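Local coordinates for aspartate semialdehyde dehydrogenase (Francisella tularensis subsp. tularensis, PDB 4WOJ), which probably catalyses the NADPH-dependent reductive dephosphorylation of aspartyl-4-phosphate to aspartate semialdehyde, an early step toward lysine, methionine and threonine, at residues B[157-170]-B[260-272]. Numbering follows the deposited sequence.
Sequences DLVEWVNSSTYQAI and TIPVDGICVRVPS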
# COMPACT_ATOMS: atom_id res chain seq x y z
N ASP B 157 12.92 11.09 -22.65
CA ASP B 157 14.02 10.36 -22.06
C ASP B 157 14.61 11.06 -20.85
O ASP B 157 15.84 11.14 -20.70
CB ASP B 157 15.12 10.11 -23.10
CG ASP B 157 16.06 9.00 -22.69
OD1 ASP B 157 15.64 8.11 -21.89
OD2 ASP B 157 17.22 9.00 -23.17
N LEU B 158 13.74 11.57 -19.97
CA LEU B 158 14.20 12.29 -18.76
C LEU B 158 14.35 11.43 -17.50
O LEU B 158 14.90 11.88 -16.51
CB LEU B 158 13.28 13.48 -18.50
CG LEU B 158 13.45 14.62 -19.53
CD1 LEU B 158 12.47 15.73 -19.28
CD2 LEU B 158 14.87 15.20 -19.51
N VAL B 159 13.94 10.17 -17.57
CA VAL B 159 13.91 9.33 -16.37
C VAL B 159 15.14 8.42 -16.36
O VAL B 159 15.32 7.64 -17.31
CB VAL B 159 12.65 8.45 -16.36
CG1 VAL B 159 12.68 7.47 -15.21
CG2 VAL B 159 11.41 9.31 -16.33
N GLU B 160 15.91 8.51 -15.27
CA GLU B 160 17.13 7.72 -15.04
C GLU B 160 16.78 6.38 -14.39
O GLU B 160 17.28 5.35 -14.81
CB GLU B 160 18.13 8.47 -14.15
CG GLU B 160 19.55 7.89 -14.18
CD GLU B 160 20.59 8.75 -13.47
OE1 GLU B 160 20.75 9.95 -13.80
OE2 GLU B 160 21.27 8.24 -12.57
N TRP B 161 15.96 6.42 -13.32
CA TRP B 161 15.29 5.23 -12.78
C TRP B 161 13.98 5.50 -12.03
O TRP B 161 13.68 6.62 -11.71
CB TRP B 161 16.20 4.37 -11.92
CG TRP B 161 16.85 4.99 -10.74
CD1 TRP B 161 18.20 5.18 -10.59
CD2 TRP B 161 16.25 5.39 -9.48
NE1 TRP B 161 18.47 5.70 -9.37
CE2 TRP B 161 17.30 5.85 -8.66
CE3 TRP B 161 14.93 5.44 -9.00
CZ2 TRP B 161 17.09 6.35 -7.38
CZ3 TRP B 161 14.71 5.94 -7.71
CH2 TRP B 161 15.79 6.39 -6.92
N VAL B 162 13.25 4.41 -11.72
CA VAL B 162 11.98 4.45 -10.98
C VAL B 162 11.87 3.41 -9.87
O VAL B 162 11.91 2.22 -10.14
CB VAL B 162 10.78 4.15 -11.93
CG1 VAL B 162 9.48 4.36 -11.20
CG2 VAL B 162 10.86 4.99 -13.20
N ASN B 163 11.71 3.85 -8.62
CA ASN B 163 11.24 2.96 -7.58
C ASN B 163 9.73 3.00 -7.56
O ASN B 163 9.16 4.11 -7.48
CB ASN B 163 11.73 3.40 -6.23
CG ASN B 163 11.46 2.36 -5.17
OD1 ASN B 163 12.22 1.42 -5.02
ND2 ASN B 163 10.41 2.55 -4.38
N SER B 164 9.07 1.84 -7.67
CA SER B 164 7.63 1.73 -7.47
C SER B 164 7.27 0.78 -6.32
O SER B 164 7.77 -0.33 -6.25
CB SER B 164 6.93 1.27 -8.73
OG SER B 164 5.56 0.90 -8.46
N SER B 165 6.42 1.25 -5.43
CA SER B 165 5.78 0.41 -4.40
C SER B 165 4.29 0.33 -4.74
O SER B 165 3.63 1.33 -4.78
CB SER B 165 5.94 1.01 -3.00
OG SER B 165 7.31 1.18 -2.63
N THR B 166 3.77 -0.86 -5.01
CA THR B 166 2.46 -0.99 -5.52
C THR B 166 1.51 -1.47 -4.45
O THR B 166 1.91 -2.00 -3.41
CB THR B 166 2.35 -1.95 -6.69
OG1 THR B 166 2.34 -3.29 -6.19
CG2 THR B 166 3.51 -1.75 -7.67
N TYR B 167 0.25 -1.17 -4.71
CA TYR B 167 -0.86 -1.40 -3.83
C TYR B 167 -1.84 -1.95 -4.81
O TYR B 167 -2.60 -1.22 -5.42
CB TYR B 167 -1.38 -0.09 -3.26
CG TYR B 167 -0.43 0.78 -2.39
CD1 TYR B 167 0.67 1.43 -2.91
CD2 TYR B 167 -0.72 0.98 -1.04
CE1 TYR B 167 1.51 2.23 -2.10
CE2 TYR B 167 0.09 1.77 -0.23
CZ TYR B 167 1.21 2.39 -0.76
OH TYR B 167 1.98 3.14 0.11
N GLN B 168 -1.69 -3.22 -5.10
CA GLN B 168 -2.38 -3.88 -6.17
C GLN B 168 -3.68 -4.59 -5.82
O GLN B 168 -3.76 -5.34 -4.85
CB GLN B 168 -1.48 -4.94 -6.75
CG GLN B 168 -0.37 -4.29 -7.52
CD GLN B 168 0.56 -5.31 -8.09
OE1 GLN B 168 1.79 -5.22 -7.90
NE2 GLN B 168 -0.00 -6.27 -8.85
N ALA B 169 -4.66 -4.38 -6.66
CA ALA B 169 -6.02 -4.89 -6.45
C ALA B 169 -6.16 -6.35 -6.88
O ALA B 169 -5.37 -6.91 -7.63
CB ALA B 169 -6.99 -4.03 -7.21
N ILE B 170 -7.22 -6.96 -6.38
CA ILE B 170 -7.33 -8.38 -6.45
C ILE B 170 -7.70 -8.79 -7.86
O ILE B 170 -7.43 -9.89 -8.24
CB ILE B 170 -8.31 -8.92 -5.39
CG1 ILE B 170 -8.22 -10.44 -5.30
CG2 ILE B 170 -9.76 -8.49 -5.68
CD1 ILE B 170 -6.84 -11.00 -4.99
N THR B 260 19.42 1.17 -20.56
CA THR B 260 18.40 0.62 -19.65
C THR B 260 18.01 1.58 -18.52
O THR B 260 18.85 2.19 -17.86
CB THR B 260 18.76 -0.72 -19.03
OG1 THR B 260 17.65 -1.14 -18.21
CG2 THR B 260 20.03 -0.63 -18.18
N ILE B 261 16.71 1.72 -18.33
CA ILE B 261 16.17 2.45 -17.21
C ILE B 261 15.79 1.38 -16.18
O ILE B 261 14.84 0.60 -16.40
CB ILE B 261 14.92 3.23 -17.64
CG1 ILE B 261 15.32 4.32 -18.61
CG2 ILE B 261 14.13 3.79 -16.45
CD1 ILE B 261 14.13 4.73 -19.47
N PRO B 262 16.52 1.33 -15.07
CA PRO B 262 16.14 0.38 -14.05
C PRO B 262 14.75 0.71 -13.47
O PRO B 262 14.39 1.87 -13.29
CB PRO B 262 17.23 0.54 -12.99
CG PRO B 262 18.36 1.22 -13.65
CD PRO B 262 17.75 2.06 -14.71
N VAL B 263 13.97 -0.34 -13.19
CA VAL B 263 12.68 -0.23 -12.45
C VAL B 263 12.76 -1.26 -11.35
O VAL B 263 13.12 -2.40 -11.56
CB VAL B 263 11.43 -0.41 -13.33
CG1 VAL B 263 10.13 -0.30 -12.51
CG2 VAL B 263 11.40 0.63 -14.44
N ASP B 264 12.49 -0.85 -10.13
CA ASP B 264 12.55 -1.79 -9.03
C ASP B 264 11.60 -1.30 -7.95
O ASP B 264 11.08 -0.21 -8.03
CB ASP B 264 13.98 -1.94 -8.50
CG ASP B 264 14.30 -3.38 -8.01
OD1 ASP B 264 13.34 -4.12 -7.63
OD2 ASP B 264 15.52 -3.78 -8.05
N GLY B 265 11.40 -2.15 -6.97
CA GLY B 265 10.63 -1.86 -5.80
C GLY B 265 9.92 -3.14 -5.37
O GLY B 265 10.40 -4.25 -5.64
N ILE B 266 8.79 -2.97 -4.70
CA ILE B 266 8.04 -4.10 -4.26
C ILE B 266 6.58 -4.06 -4.72
O ILE B 266 5.93 -3.01 -4.71
CB ILE B 266 8.06 -4.16 -2.75
CG1 ILE B 266 7.64 -5.57 -2.29
CG2 ILE B 266 7.16 -3.06 -2.18
CD1 ILE B 266 7.36 -5.68 -0.82
N CYS B 267 6.07 -5.25 -5.05
CA CYS B 267 4.68 -5.42 -5.44
C CYS B 267 3.84 -6.05 -4.29
O CYS B 267 4.15 -7.12 -3.78
CB CYS B 267 4.61 -6.22 -6.76
SG CYS B 267 5.32 -5.36 -8.21
N VAL B 268 2.76 -5.39 -3.91
CA VAL B 268 1.98 -5.76 -2.74
C VAL B 268 0.50 -5.86 -3.10
O VAL B 268 -0.05 -4.96 -3.73
CB VAL B 268 2.12 -4.75 -1.61
CG1 VAL B 268 1.47 -5.25 -0.31
CG2 VAL B 268 3.60 -4.39 -1.34
N ARG B 269 -0.12 -6.96 -2.71
CA ARG B 269 -1.51 -7.14 -2.88
C ARG B 269 -2.23 -6.49 -1.73
O ARG B 269 -1.79 -6.67 -0.56
CB ARG B 269 -1.83 -8.63 -2.92
CG ARG B 269 -3.22 -8.90 -3.37
CD ARG B 269 -3.34 -8.58 -4.83
NE ARG B 269 -2.89 -9.69 -5.65
CZ ARG B 269 -2.66 -9.60 -6.95
NH1 ARG B 269 -2.77 -8.43 -7.60
NH2 ARG B 269 -2.29 -10.68 -7.62
N VAL B 270 -3.27 -5.71 -2.06
CA VAL B 270 -4.10 -5.00 -1.03
C VAL B 270 -5.58 -5.25 -1.30
O VAL B 270 -5.91 -5.74 -2.38
CB VAL B 270 -3.85 -3.48 -0.98
CG1 VAL B 270 -2.40 -3.17 -0.62
CG2 VAL B 270 -4.27 -2.81 -2.29
N PRO B 271 -6.47 -4.93 -0.32
CA PRO B 271 -7.88 -5.23 -0.44
C PRO B 271 -8.62 -4.19 -1.25
O PRO B 271 -9.60 -3.61 -0.76
CB PRO B 271 -8.39 -5.24 1.02
CG PRO B 271 -7.18 -5.13 1.88
CD PRO B 271 -6.15 -4.48 1.05
N SER B 272 -8.14 -3.96 -2.47
CA SER B 272 -8.85 -3.18 -3.46
C SER B 272 -9.41 -4.13 -4.50
O SER B 272 -8.96 -5.25 -4.63
CB SER B 272 -7.88 -2.21 -4.16
OG SER B 272 -7.51 -1.18 -3.28
O HOH W 1 -5.22 0.05 -5.24
O HOH W 2 -2.42 -7.81 -10.26
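With chi1 at 79°, Thr166 holds OG1 between its own backbone N and carbonyl carbon, where the hydroxyl takes the place of a main-chain acceptor: Val268 N donates to Thr166 OG1 at 3.1 Å. The same hydroxyl donates a hydrogen bond to Gln168 OE1 over 2.6 Å, in the plane of the amide carbonyl and on a lone pair. Gln168 is extended beyond CG, which carries OE1 against Cys267, 3.2 Å from Cys267 CB, while NE2 reaches a water that also accepts from Arg269 NH1; its bond to that water is weak. Arg269, bent at chi2 and chi3, doubles back across Gln168, its guanidinium plane 87° from the amide plane. The water lies in the guanidinium plane, at its edge.

Toward 161-167 and 263-266 the pairing becomes a parallel ladder, the axes 4.7 Å apart and inclined by 24°. Within this chain 263-266 is one of the two outermost strands of the mixed sheet in the dimerisation domain; 159-167 is hydrogen-bonded on its other side to strand 275-284. Val162 O receives Asp264 N, and Ser164 N binds Asp264 O at 2.9 Å, but the next rung, Ile266 N to Ser164 O, is weak. Asp264 OD1 accepts from Gly265 N, and OD2 from Leu338 N of the second subunit. Tyr167 OH donates to Thr166 O of the second subunit, and Tyr167 OH of that subunit returns the bond to Thr166 O, placing this ladder at the dimer interface.

Past the ladder, Gln168 N to Val268 O and Val270 N to Gln168 O continue the pairing, and Ile170 N reaches Ser272 O at 3.0 Å. The Ala169 side chain comes within about 4 Å of that of His276, the predicted proton acceptor, and the Gln168 side chain within about 5 Å of that of Cys141, the predicted acyl-thioester residue.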